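Long-range contacts in putative cytidylyltransferase (Burkholderia pseudomallei, PDB 5X9Q), which probably transfers an adenylyl group from ATP to D-glycero-beta-D-manno-heptose 1-phosphate, giving ADP-heptose and diphosphate in the heptose biosynthesis pathway: residues P37-N42 and A64-G69; Y55-K60 and L100-W105; T113-I118 and A136-A141; V121-L126 and A141-W146; N71-V76 and I87-D92. One frame throughout, in Å; residues are numbered along the deposited sequence.

Contact 1 (P37-N42 and A64-G69)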
# COMPACT_ATOMS: atom_id res chain seq x y z
N PRO A 37 1.74 -19.08 13.93
CA PRO A 37 0.79 -19.63 12.97
C PRO A 37 0.88 -18.94 11.62
O PRO A 37 1.03 -17.72 11.55
CB PRO A 37 -0.57 -19.36 13.63
CG PRO A 37 -0.35 -18.16 14.47
CD PRO A 37 1.09 -18.17 14.89
N VAL A 38 0.78 -19.72 10.55
CA VAL A 38 0.82 -19.20 9.20
C VAL A 38 -0.56 -18.79 8.73
O VAL A 38 -1.52 -19.56 8.80
CB VAL A 38 1.41 -20.23 8.25
CG1 VAL A 38 1.37 -19.73 6.82
CG2 VAL A 38 2.84 -20.58 8.70
N VAL A 39 -0.66 -17.54 8.27
CA VAL A 39 -1.94 -17.00 7.83
C VAL A 39 -1.99 -16.91 6.30
O VAL A 39 -1.01 -16.50 5.63
CB VAL A 39 -2.19 -15.63 8.46
CG1 VAL A 39 -3.62 -15.20 8.23
CG2 VAL A 39 -1.93 -15.71 9.95
N PHE A 40 -3.12 -17.31 5.74
CA PHE A 40 -3.29 -17.29 4.30
C PHE A 40 -4.52 -16.51 3.93
O PHE A 40 -5.53 -16.57 4.64
CB PHE A 40 -3.41 -18.70 3.74
CG PHE A 40 -3.56 -18.73 2.24
CD1 PHE A 40 -4.80 -18.58 1.63
CD2 PHE A 40 -2.44 -18.89 1.44
CE1 PHE A 40 -4.92 -18.58 0.26
CE2 PHE A 40 -2.56 -18.90 0.05
CZ PHE A 40 -3.80 -18.74 -0.53
N THR A 41 -4.42 -15.77 2.82
CA THR A 41 -5.58 -15.19 2.18
C THR A 41 -5.38 -15.11 0.65
O THR A 41 -4.27 -15.19 0.16
CB THR A 41 -5.88 -13.79 2.73
OG1 THR A 41 -7.21 -13.43 2.37
CG2 THR A 41 -4.91 -12.75 2.15
N ASN A 42 -6.46 -14.92 -0.09
CA ASN A 42 -6.35 -14.85 -1.53
C ASN A 42 -7.30 -13.81 -2.09
O ASN A 42 -8.26 -13.40 -1.42
CB ASN A 42 -6.65 -16.19 -2.19
CG ASN A 42 -8.05 -16.68 -1.92
OD1 ASN A 42 -8.88 -16.69 -2.82
ND2 ASN A 42 -8.32 -17.12 -0.69
N ALA A 64 1.84 -15.03 12.73
CA ALA A 64 3.24 -14.59 12.67
C ALA A 64 3.71 -14.40 11.22
O ALA A 64 4.83 -13.97 10.96
CB ALA A 64 4.12 -15.58 13.38
N CYS A 65 2.86 -14.75 10.27
CA CYS A 65 3.31 -14.84 8.90
C CYS A 65 2.10 -14.74 7.98
O CYS A 65 1.10 -15.45 8.19
CB CYS A 65 4.06 -16.15 8.72
SG CYS A 65 4.53 -16.46 7.07
N LEU A 66 2.16 -13.89 6.96
CA LEU A 66 1.00 -13.71 6.11
C LEU A 66 1.32 -13.96 4.66
O LEU A 66 2.13 -13.25 4.06
CB LEU A 66 0.42 -12.31 6.26
CG LEU A 66 -0.74 -12.00 5.31
CD1 LEU A 66 -1.93 -12.95 5.53
CD2 LEU A 66 -1.17 -10.52 5.38
N ILE A 67 0.62 -14.94 4.09
CA ILE A 67 0.75 -15.29 2.69
C ILE A 67 -0.50 -14.86 1.93
O ILE A 67 -1.62 -15.13 2.37
CB ILE A 67 0.98 -16.82 2.51
CG1 ILE A 67 2.13 -17.30 3.40
CG2 ILE A 67 1.20 -17.18 1.06
CD1 ILE A 67 2.42 -18.77 3.29
N VAL A 68 -0.31 -14.20 0.79
CA VAL A 68 -1.43 -13.80 -0.06
C VAL A 68 -1.38 -14.54 -1.41
O VAL A 68 -0.36 -14.53 -2.10
CB VAL A 68 -1.43 -12.29 -0.28
CG1 VAL A 68 -2.71 -11.87 -0.98
CG2 VAL A 68 -1.30 -11.57 1.07
N GLY A 69 -2.46 -15.22 -1.76
CA GLY A 69 -2.58 -15.88 -3.06
C GLY A 69 -3.28 -14.99 -4.07
O GLY A 69 -4.33 -14.39 -3.79
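Val39 and Leu66, and next to them Thr41 and Val68, project from one face of two parallel neighbouring strands, while Phe40 and Ile67 project from the other. The strands run at 21° to each other as the two beta arms of a beta-alpha-beta crossover through helix 50-62. Val39 and Leu66 lean across one another, CG1 of Val39 meeting CD1 of Leu66 at 3.9 Å. Thr41 and Val68 instead stand side by side and point the same way, and the CG2 methyl of Thr41 lies against both valine methyls. That methyl sits between backbone N and carbonyl carbon because OG1 is anti to the N (chi1 -163°), where it forms a hydrogen bond with Tyr55 OH of the helix covering this face. On the other face the Phe40 and Ile67 side chains cross at about a right angle, with CD2 of Phe40 4.0 Å from CG2 of Ile67. The far end of the ring reaches Gly69, its CZ 4.0 Å from the glycine CA, a position where the lack of a side chain suits the ring. Between the faces runs the parallel ladder: Ile67 N to Val39 O (2.7 Å), Thr41 N to Ile67 O (2.9 Å) and Gly69 N to Thr41 O (2.6 Å). Beta-branched residues favour the extended backbone, and the alternating bonds satisfy peptide groups that this buried apolar setting would otherwise leave without water as a partner.

Contact 2 (Y55-K60 and L100-W105)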
# COMPACT_ATOMS: atom_id res chain seq x y z
N TYR A 55 -7.77 -4.92 6.15
CA TYR A 55 -7.96 -6.33 6.35
C TYR A 55 -6.68 -7.11 6.19
O TYR A 55 -6.51 -8.09 6.85
CB TYR A 55 -9.12 -6.88 5.51
CG TYR A 55 -8.82 -7.99 4.55
CD1 TYR A 55 -8.65 -9.29 4.98
CD2 TYR A 55 -8.67 -7.74 3.23
CE1 TYR A 55 -8.34 -10.30 4.09
CE2 TYR A 55 -8.38 -8.73 2.34
CZ TYR A 55 -8.21 -10.00 2.77
OH TYR A 55 -7.92 -10.91 1.82
N LEU A 56 -5.79 -6.66 5.30
CA LEU A 56 -4.52 -7.36 5.14
C LEU A 56 -3.67 -7.24 6.41
O LEU A 56 -2.92 -8.15 6.76
CB LEU A 56 -3.75 -6.79 3.94
CG LEU A 56 -4.14 -7.35 2.57
CD1 LEU A 56 -3.15 -6.88 1.51
CD2 LEU A 56 -4.22 -8.86 2.60
N ALA A 57 -3.80 -6.11 7.09
CA ALA A 57 -3.09 -5.80 8.33
C ALA A 57 -3.62 -6.58 9.52
O ALA A 57 -2.84 -7.13 10.29
CB ALA A 57 -3.12 -4.29 8.61
N ASP A 58 -4.95 -6.68 9.63
CA ASP A 58 -5.57 -7.44 10.69
C ASP A 58 -5.27 -8.94 10.55
O ASP A 58 -5.06 -9.63 11.56
CB ASP A 58 -7.09 -7.21 10.70
CG ASP A 58 -7.47 -5.88 11.31
OD1 ASP A 58 -6.61 -5.25 11.97
OD2 ASP A 58 -8.63 -5.45 11.12
N ALA A 59 -5.23 -9.44 9.32
CA ALA A 59 -4.94 -10.85 9.09
C ALA A 59 -3.53 -11.12 9.58
O ALA A 59 -3.29 -12.12 10.27
CB ALA A 59 -5.10 -11.22 7.60
N LYS A 60 -2.61 -10.20 9.29
CA LYS A 60 -1.22 -10.33 9.75
C LYS A 60 -1.17 -10.38 11.28
O LYS A 60 -0.42 -11.15 11.84
CB LYS A 60 -0.34 -9.16 9.25
CG LYS A 60 1.11 -9.22 9.77
CD LYS A 60 1.74 -10.57 9.40
CE LYS A 60 3.15 -10.76 9.97
NZ LYS A 60 4.24 -10.03 9.27
N LEU A 100 3.47 -3.95 0.52
CA LEU A 100 2.79 -3.75 1.79
C LEU A 100 3.61 -4.25 2.97
O LEU A 100 4.18 -5.35 2.94
CB LEU A 100 1.44 -4.45 1.76
CG LEU A 100 0.48 -3.85 0.73
CD1 LEU A 100 -0.80 -4.66 0.63
CD2 LEU A 100 0.20 -2.39 1.10
N GLU A 101 3.64 -3.45 4.03
CA GLU A 101 4.37 -3.81 5.23
C GLU A 101 3.88 -5.10 5.85
O GLU A 101 4.68 -5.89 6.36
CB GLU A 101 4.27 -2.70 6.28
CG GLU A 101 5.13 -3.02 7.51
CD GLU A 101 5.22 -1.86 8.48
OE1 GLU A 101 4.31 -1.00 8.48
OE2 GLU A 101 6.22 -1.79 9.23
N CYS A 102 2.58 -5.33 5.84
CA CYS A 102 2.06 -6.46 6.59
C CYS A 102 2.15 -7.80 5.87
O CYS A 102 2.00 -8.83 6.50
CB CYS A 102 0.62 -6.20 7.00
SG CYS A 102 -0.51 -6.06 5.62
N VAL A 103 2.42 -7.79 4.56
CA VAL A 103 2.45 -9.02 3.76
C VAL A 103 3.84 -9.63 3.79
O VAL A 103 4.82 -8.91 3.62
CB VAL A 103 2.05 -8.76 2.25
CG1 VAL A 103 2.29 -10.00 1.39
CG2 VAL A 103 0.61 -8.32 2.10
N ASP A 104 3.96 -10.93 3.98
CA ASP A 104 5.29 -11.54 3.92
C ASP A 104 5.57 -12.25 2.59
O ASP A 104 6.67 -12.17 2.07
CB ASP A 104 5.48 -12.54 5.06
CG ASP A 104 5.37 -11.87 6.41
OD1 ASP A 104 6.36 -11.23 6.83
OD2 ASP A 104 4.28 -11.96 7.02
N TRP A 105 4.57 -12.92 2.04
CA TRP A 105 4.79 -13.70 0.83
C TRP A 105 3.61 -13.55 -0.11
O TRP A 105 2.47 -13.61 0.33
CB TRP A 105 5.02 -15.19 1.15
CG TRP A 105 6.17 -15.43 2.11
CD1 TRP A 105 6.09 -15.75 3.45
CD2 TRP A 105 7.56 -15.33 1.81
NE1 TRP A 105 7.34 -15.87 3.98
CE2 TRP A 105 8.27 -15.61 3.00
CE3 TRP A 105 8.29 -15.04 0.65
CZ2 TRP A 105 9.66 -15.60 3.06
CZ3 TRP A 105 9.68 -15.03 0.71
CH2 TRP A 105 10.34 -15.32 1.91
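This is a helix-to-loop contact of the Rossmann-like nucleotidyltransferase fold: Leu56, Ala57 and Lys60 of helix 50-62 rest on Leu100, Cys102, Val103 and Asp104, in the connection leading into edge strand 105-109. Its inner end is apolar. The CD1 methyl of Leu56 comes within 3.4 Å of CD1 of Leu100, the two side chains nearly perpendicular, and the same methyl reaches CG2 of Val103 at 4.1 Å. Leucine suits this place because its branched end extends from the helix to the methyls of Leu100 and Val103. In the middle, the slim thiol of Cys102 lies against the helix: SG is 3.7 Å from CB of Leu56 and 3.4 Å from the Leu56 carbonyl O. A chi1 of 64° turns the sulfur to face the helix. Nearby, Ala57 also packs on Phe17 of the second subunit, so this region borders the dimer interface. The outer end is charged. Lys60 lays its aliphatic stem over the loop, with CD 3.4 Å from Cys102 O, and bends at chi2 and chi4 to bring its amine to Asp104. That carboxylate also accepts from Leu66 N, which ties it to the start of strand 65-71. The salt bridge itself joins Lys60 NZ to Asp104 OD2 at 3.0 Å, through the syn lone pair of the oxygen.

Contact 3 (T113-I118 and A136-A141)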
# COMPACT_ATOMS: atom_id res chain seq x y z
N THR A 113 -10.07 -21.73 -8.21
CA THR A 113 -10.19 -21.57 -6.77
C THR A 113 -8.82 -21.79 -6.14
O THR A 113 -7.96 -22.46 -6.71
CB THR A 113 -11.23 -22.55 -6.17
OG1 THR A 113 -10.70 -23.87 -6.10
CG2 THR A 113 -12.54 -22.52 -6.97
N PRO A 114 -8.62 -21.26 -4.93
CA PRO A 114 -7.32 -21.45 -4.29
C PRO A 114 -7.12 -22.78 -3.55
O PRO A 114 -6.12 -22.90 -2.82
CB PRO A 114 -7.26 -20.29 -3.30
CG PRO A 114 -8.68 -19.81 -3.10
CD PRO A 114 -9.56 -20.49 -4.09
N VAL A 115 -8.00 -23.76 -3.76
CA VAL A 115 -7.96 -25.01 -2.99
C VAL A 115 -6.64 -25.78 -3.12
O VAL A 115 -6.08 -26.21 -2.12
CB VAL A 115 -9.13 -25.94 -3.35
CG1 VAL A 115 -8.94 -27.31 -2.72
CG2 VAL A 115 -10.44 -25.32 -2.88
N SER A 116 -6.13 -25.98 -4.33
CA SER A 116 -4.90 -26.76 -4.42
C SER A 116 -3.72 -25.92 -3.94
O SER A 116 -2.74 -26.47 -3.44
CB SER A 116 -4.62 -27.25 -5.86
OG SER A 116 -4.08 -26.19 -6.64
N LEU A 117 -3.77 -24.60 -4.12
CA LEU A 117 -2.70 -23.77 -3.56
C LEU A 117 -2.70 -23.91 -2.02
O LEU A 117 -1.67 -24.21 -1.42
CB LEU A 117 -2.84 -22.30 -3.97
CG LEU A 117 -1.86 -21.30 -3.32
CD1 LEU A 117 -0.39 -21.61 -3.58
CD2 LEU A 117 -2.16 -19.91 -3.79
N ILE A 118 -3.88 -23.77 -1.42
CA ILE A 118 -4.01 -23.87 0.03
C ILE A 118 -3.60 -25.24 0.56
O ILE A 118 -3.03 -25.35 1.66
CB ILE A 118 -5.45 -23.56 0.47
CG1 ILE A 118 -5.70 -22.06 0.28
CG2 ILE A 118 -5.68 -23.96 1.94
CD1 ILE A 118 -7.08 -21.59 0.62
N ALA A 136 -19.47 -21.95 3.53
CA ALA A 136 -19.80 -22.24 2.13
C ALA A 136 -18.55 -22.38 1.26
O ALA A 136 -18.65 -22.66 0.05
CB ALA A 136 -20.71 -21.15 1.57
N LEU A 137 -17.38 -22.18 1.87
CA LEU A 137 -16.12 -22.25 1.13
C LEU A 137 -15.43 -23.60 1.26
O LEU A 137 -15.26 -24.12 2.35
CB LEU A 137 -15.15 -21.16 1.61
CG LEU A 137 -15.44 -19.70 1.30
CD1 LEU A 137 -14.26 -18.88 1.77
CD2 LEU A 137 -15.65 -19.50 -0.20
N PRO A 138 -15.02 -24.15 0.11
CA PRO A 138 -14.28 -25.42 0.07
C PRO A 138 -13.00 -25.32 0.89
O PRO A 138 -12.71 -26.23 1.67
CB PRO A 138 -13.96 -25.62 -1.41
CG PRO A 138 -14.80 -24.64 -2.15
CD PRO A 138 -15.32 -23.61 -1.23
N GLU A 139 -12.28 -24.21 0.74
CA GLU A 139 -11.00 -24.04 1.42
C GLU A 139 -11.14 -23.98 2.96
O GLU A 139 -10.23 -24.41 3.67
CB GLU A 139 -10.30 -22.78 0.90
CG GLU A 139 -11.15 -21.53 0.94
CD GLU A 139 -11.86 -21.27 -0.38
OE1 GLU A 139 -11.92 -20.09 -0.81
OE2 GLU A 139 -12.40 -22.25 -0.96
N SER A 140 -12.28 -23.51 3.46
CA SER A 140 -12.53 -23.54 4.90
C SER A 140 -12.52 -24.96 5.40
O SER A 140 -11.91 -25.27 6.43
CB SER A 140 -13.87 -22.93 5.25
OG SER A 140 -13.92 -21.57 4.88
N ALA A 141 -13.21 -25.82 4.67
CA ALA A 141 -13.31 -27.21 5.04
C ALA A 141 -11.94 -27.83 4.97
O ALA A 141 -11.55 -28.60 5.85
CB ALA A 141 -14.29 -27.96 4.12
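Glu139 and Ile118 form the dense part of a contact between the first turns of two helices, 115-121 and 138-145, which lie side by side against the parallel sheet of this Rossmann-like alpha/beta fold. Here the CD1 methyl of Ile118 presses on the Glu139 stem, 3.4 Å from its CB. Isoleucine fits because CG1, anti to the carbonyl carbon, extends the chain across to the neighbouring helix, while Phe40 and Leu126 of the sheet lie beneath. Glu139 is buried although it is acidic. A chi1 of 52° and a further bend at chi2 turn its carboxylate along helix 115-121 towards the start of that helix. There OE1 lies 4.0 Å from CG of Pro114, at the N-cap position of that helix, and OE2 is 4.1 Å from CG2 of Val115. These are van der Waals approaches, without hydrogen bonds between the two segments. The amino-terminal ends of both helices are close by, and their dipoles would probably favour a negative charge at this spot.

The outer side is looser. Pro138 is exposed, in the first turn of its helix. Proline, which has no backbone N-H, suits such a first turn, where that group has no i-4 carbonyl partner within the helix. Val115, only partly covered, runs across it. The closest approach of the two is CG2 of Val115 to CB of Pro138, 3.8 Å.

Contact 4 (V121-L126 and A141-W146)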
# COMPACT_ATOMS: atom_id res chain seq x y z
N VAL A 121 0.17 -25.04 0.60
CA VAL A 121 0.70 -24.09 1.56
C VAL A 121 0.45 -24.52 3.01
O VAL A 121 1.25 -24.25 3.91
CB VAL A 121 0.08 -22.71 1.32
CG1 VAL A 121 0.37 -21.77 2.48
CG2 VAL A 121 0.59 -22.13 -0.01
N HIS A 122 -0.69 -25.17 3.24
CA HIS A 122 -1.04 -25.66 4.57
C HIS A 122 -1.09 -24.61 5.69
O HIS A 122 -0.51 -24.81 6.76
CB HIS A 122 -0.10 -26.79 4.97
CG HIS A 122 -0.64 -27.68 6.04
ND1 HIS A 122 -1.39 -28.80 5.78
CD2 HIS A 122 -0.52 -27.62 7.39
CE1 HIS A 122 -1.72 -29.39 6.91
NE2 HIS A 122 -1.20 -28.70 7.91
N PRO A 123 -1.77 -23.48 5.45
CA PRO A 123 -1.94 -22.48 6.51
C PRO A 123 -2.53 -23.00 7.82
O PRO A 123 -3.31 -23.93 7.78
CB PRO A 123 -2.89 -21.44 5.89
CG PRO A 123 -3.76 -22.27 4.96
CD PRO A 123 -2.81 -23.32 4.38
N ASP A 124 -2.21 -22.36 8.94
CA ASP A 124 -2.88 -22.62 10.19
C ASP A 124 -4.15 -21.78 10.25
O ASP A 124 -5.13 -22.13 10.91
CB ASP A 124 -1.98 -22.29 11.38
CG ASP A 124 -0.68 -23.04 11.34
OD1 ASP A 124 -0.72 -24.29 11.26
OD2 ASP A 124 0.39 -22.37 11.35
N ILE A 125 -4.15 -20.64 9.57
CA ILE A 125 -5.32 -19.78 9.65
C ILE A 125 -5.65 -19.28 8.26
O ILE A 125 -4.77 -18.81 7.55
CB ILE A 125 -5.08 -18.57 10.60
CG1 ILE A 125 -4.71 -19.03 12.01
CG2 ILE A 125 -6.31 -17.66 10.62
CD1 ILE A 125 -4.26 -17.90 12.89
N LEU A 126 -6.91 -19.44 7.87
CA LEU A 126 -7.42 -18.96 6.60
C LEU A 126 -8.35 -17.80 6.81
O LEU A 126 -9.25 -17.89 7.63
CB LEU A 126 -8.17 -20.07 5.85
CG LEU A 126 -8.91 -19.47 4.63
CD1 LEU A 126 -7.92 -19.19 3.51
CD2 LEU A 126 -10.00 -20.38 4.14
N ALA A 141 -13.21 -25.82 4.67
CA ALA A 141 -13.31 -27.21 5.04
C ALA A 141 -11.94 -27.83 4.97
O ALA A 141 -11.55 -28.60 5.85
CB ALA A 141 -14.29 -27.96 4.12
N LEU A 142 -11.19 -27.48 3.92
CA LEU A 142 -9.86 -28.03 3.76
C LEU A 142 -9.01 -27.70 4.98
O LEU A 142 -8.45 -28.60 5.62
CB LEU A 142 -9.18 -27.49 2.50
CG LEU A 142 -7.75 -28.02 2.28
CD1 LEU A 142 -7.73 -29.53 2.03
CD2 LEU A 142 -7.08 -27.30 1.12
N VAL A 143 -8.95 -26.41 5.34
CA VAL A 143 -8.09 -25.99 6.43
C VAL A 143 -8.55 -26.52 7.79
O VAL A 143 -7.74 -27.01 8.60
CB VAL A 143 -8.00 -24.45 6.50
CG1 VAL A 143 -7.27 -24.02 7.76
CG2 VAL A 143 -7.28 -23.94 5.29
N ARG A 144 -9.86 -26.43 8.04
CA ARG A 144 -10.40 -26.96 9.29
C ARG A 144 -10.19 -28.46 9.35
O ARG A 144 -10.06 -29.02 10.44
CB ARG A 144 -11.88 -26.65 9.45
CG ARG A 144 -12.18 -25.21 9.74
CD ARG A 144 -13.64 -24.92 9.50
NE ARG A 144 -13.95 -23.57 9.91
CZ ARG A 144 -15.08 -22.93 9.62
NH1 ARG A 144 -16.01 -23.52 8.88
NH2 ARG A 144 -15.26 -21.70 10.07
N GLY A 145 -10.13 -29.09 8.18
CA GLY A 145 -9.97 -30.53 8.09
C GLY A 145 -8.73 -31.00 8.82
O GLY A 145 -8.73 -32.10 9.39
N TRP A 146 -7.68 -30.17 8.86
CA TRP A 146 -6.49 -30.57 9.61
C TRP A 146 -6.35 -29.80 10.91
O TRP A 146 -5.25 -29.75 11.46
CB TRP A 146 -5.22 -30.40 8.78
CG TRP A 146 -4.92 -28.99 8.30
CD1 TRP A 146 -4.64 -27.91 9.08
CD2 TRP A 146 -4.85 -28.54 6.94
NE1 TRP A 146 -4.41 -26.80 8.28
CE2 TRP A 146 -4.53 -27.17 6.97
CE3 TRP A 146 -5.02 -29.17 5.70
CZ2 TRP A 146 -4.39 -26.42 5.80
CZ3 TRP A 146 -4.89 -28.42 4.55
CH2 TRP A 146 -4.58 -27.06 4.61
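His122 and Trp146 stack face to face where the turn after helix 115-121 meets the end of helix 138-145, within the beta-alpha-beta unit of strand 125-129, helix 138-145 and strand 149-153. The aromatic contact pairs the imidazole with the five-membered ring of the indole, centroids 3.8 Å apart and planes inclined by 20°. The side chains run past one another in opposite directions, so that CE1 of His122 sits 3.2 Å from CD2 of Trp146, while CE2 of the indole lies over the centre of the imidazole. A chi1 of 60° folds the Trp146 indole back over its own helix end, against the imidazole. Its other face is lined by the carbonyl oxygens of Leu142 and Val143, so the indole is held between the imidazole and the end of its own helix.

The apolar contacts lie inward. Val143 bridges to the sheet, CG2 touching CG of Pro123 at 3.9 Å and CB of Leu126 at 4.0 Å; the compact branched side chain lets one methyl touch both. The Pro123 ring also meets the six-membered ring of Trp146, with CD 3.8 Å from CZ2.

One polar bond crosses between the segments, at the edge of the indole. NE1 of Trp146 donates to the carbonyl O of Pro123 at 3.1 Å; the oxygen lies near the indole plane, but the bond is bent, with 138° at the hydrogen.

Contact 5 (N71-V76 and I87-D92)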
# COMPACT_ATOMS: atom_id res chain seq x y z
N ASN A 71 -4.92 -14.55 -7.88
CA ASN A 71 -5.42 -15.13 -9.12
C ASN A 71 -4.62 -14.66 -10.33
O ASN A 71 -4.46 -13.45 -10.56
CB ASN A 71 -6.89 -14.77 -9.31
CG ASN A 71 -7.76 -15.22 -8.16
OD1 ASN A 71 -7.73 -14.64 -7.06
ND2 ASN A 71 -8.59 -16.22 -8.41
N SER A 72 -4.18 -15.63 -11.15
CA SER A 72 -3.59 -15.33 -12.46
C SER A 72 -4.65 -14.69 -13.33
O SER A 72 -5.85 -14.80 -13.04
CB SER A 72 -3.07 -16.58 -13.17
OG SER A 72 -4.16 -17.31 -13.72
N ASP A 73 -4.21 -14.05 -14.40
CA ASP A 73 -5.14 -13.35 -15.29
C ASP A 73 -6.16 -14.32 -15.89
O ASP A 73 -7.36 -14.01 -15.91
CB ASP A 73 -4.35 -12.63 -16.40
CG ASP A 73 -3.41 -11.55 -15.85
OD1 ASP A 73 -3.79 -10.87 -14.87
OD2 ASP A 73 -2.28 -11.41 -16.39
N ALA A 74 -5.70 -15.48 -16.34
CA ALA A 74 -6.59 -16.49 -16.89
C ALA A 74 -7.59 -16.91 -15.81
O ALA A 74 -8.80 -16.90 -16.03
CB ALA A 74 -5.81 -17.68 -17.39
N SER A 75 -7.07 -17.27 -14.64
CA SER A 75 -7.89 -17.68 -13.51
C SER A 75 -8.98 -16.65 -13.18
O SER A 75 -10.13 -17.02 -12.93
CB SER A 75 -7.03 -17.94 -12.28
OG SER A 75 -7.82 -18.09 -11.12
N VAL A 76 -8.62 -15.37 -13.13
CA VAL A 76 -9.60 -14.33 -12.80
C VAL A 76 -10.72 -14.36 -13.82
O VAL A 76 -11.88 -14.09 -13.53
CB VAL A 76 -8.95 -12.93 -12.78
CG1 VAL A 76 -10.01 -11.87 -12.54
CG2 VAL A 76 -7.87 -12.86 -11.72
N ILE A 87 -7.76 -5.03 -14.83
CA ILE A 87 -7.01 -4.02 -15.60
C ILE A 87 -5.50 -4.00 -15.39
O ILE A 87 -4.77 -3.28 -16.08
CB ILE A 87 -7.56 -2.60 -15.33
CG1 ILE A 87 -7.26 -2.18 -13.89
CG2 ILE A 87 -9.06 -2.55 -15.60
CD1 ILE A 87 -7.45 -0.70 -13.64
N ASN A 88 -5.04 -4.79 -14.44
CA ASN A 88 -3.67 -4.92 -14.08
C ASN A 88 -3.37 -6.35 -14.23
O ASN A 88 -4.18 -7.23 -13.92
CB ASN A 88 -3.44 -4.48 -12.63
CG ASN A 88 -3.16 -2.99 -12.51
OD1 ASN A 88 -2.38 -2.44 -13.29
ND2 ASN A 88 -3.79 -2.35 -11.54
N VAL A 89 -2.18 -6.60 -14.76
CA VAL A 89 -1.69 -7.94 -15.01
C VAL A 89 -1.25 -8.52 -13.68
O VAL A 89 -0.81 -7.81 -12.78
CB VAL A 89 -0.52 -7.94 -16.02
CG1 VAL A 89 -1.01 -7.50 -17.39
CG2 VAL A 89 0.60 -7.03 -15.54
N GLN A 90 -1.37 -9.83 -13.57
CA GLN A 90 -1.01 -10.54 -12.36
C GLN A 90 0.32 -10.20 -11.70
O GLN A 90 0.48 -10.41 -10.49
CB GLN A 90 -0.91 -12.04 -12.61
CG GLN A 90 -0.95 -12.88 -11.34
CD GLN A 90 -0.56 -14.32 -11.62
OE1 GLN A 90 -0.51 -14.75 -12.78
NE2 GLN A 90 -0.35 -15.10 -10.57
N GLU A 91 1.28 -9.69 -12.46
CA GLU A 91 2.60 -9.44 -11.87
C GLU A 91 2.47 -8.10 -11.17
O GLU A 91 3.02 -7.89 -10.10
CB GLU A 91 3.74 -9.39 -12.89
CG GLU A 91 5.11 -9.25 -12.18
CD GLU A 91 6.22 -8.81 -13.12
OE1 GLU A 91 6.15 -9.12 -14.33
OE2 GLU A 91 7.15 -8.11 -12.64
N ASP A 92 1.72 -7.20 -11.77
CA ASP A 92 1.51 -5.90 -11.18
C ASP A 92 0.64 -5.96 -9.94
O ASP A 92 0.94 -5.30 -8.95
CB ASP A 92 0.91 -4.96 -12.24
CG ASP A 92 1.97 -4.47 -13.22
OD1 ASP A 92 3.09 -5.04 -13.22
OD2 ASP A 92 1.67 -3.55 -14.01
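Val89 and Gln90 meet Asp73 and Ser72 where the short helix 73-76, just after strand 65-71, faces the start of helix 90-98. Of the residues near the contact, Asn88 leads: its carbonyl O accepts from Arg93, the arginine that also forms a salt bridge with Asp73 and so ties the two helix starts together. Val89 follows at the N-cap position, its CB 3.9 Å from OD2 of Asp73. Next comes Gln90, whose backbone N is met by the Asp73 carboxylate: OD1 stands 2.9 Å from Gln90 N in a bent, weak bond (130° at the hydrogen), and OD2 lies 3.4 Å from the same N in a straighter but also weak one. The Gln90 side chain leaves with CG anti to its backbone N (chi1 -163°) and stays extended, which carries the amide over to the other helix start. There OE1 packs 3.2 Å from both CA and CB of Ser72, and CG lies 3.6 Å from Asn71 O. Ser72 caps its own helix by accepting from Ser75 N with OG. Farther on, Glu91 and Asp92 form salt bridges with Arg50 of the second subunit. An aspartate suits position 73 because its short carboxylate offers the first turn an acceptor, though through weak bonds, where the valine at the N-cap position has none; the amino-terminal end of helix 90-98 and the Arg93 guanidinium would both tend to stabilise its negative charge.

How the contacts relate
Contact 1 is central, and contact 2 lies about 8 Å from it between centres, on the face under helix 50-62; Thr41 OG1 of contact 1 and Tyr55 OH of contact 2 are 2.7 Å apart. Contacts 3 and 4, with centres about 9 Å apart, share helix 138-145 and lie on the other side of the sheet, where Phe40 of contact 1 meets Ile118 and Pro123. Contact 5 continues from strand 65-71, its centre about 25 Å from that of contact 4; like contact 2 it reaches the second subunit. As in related nucleotidyltransferases, the HxGH motif at the start of helix 50-62 probably marks the ATP site, beside the carboxy-terminal ends of contact 1's strands.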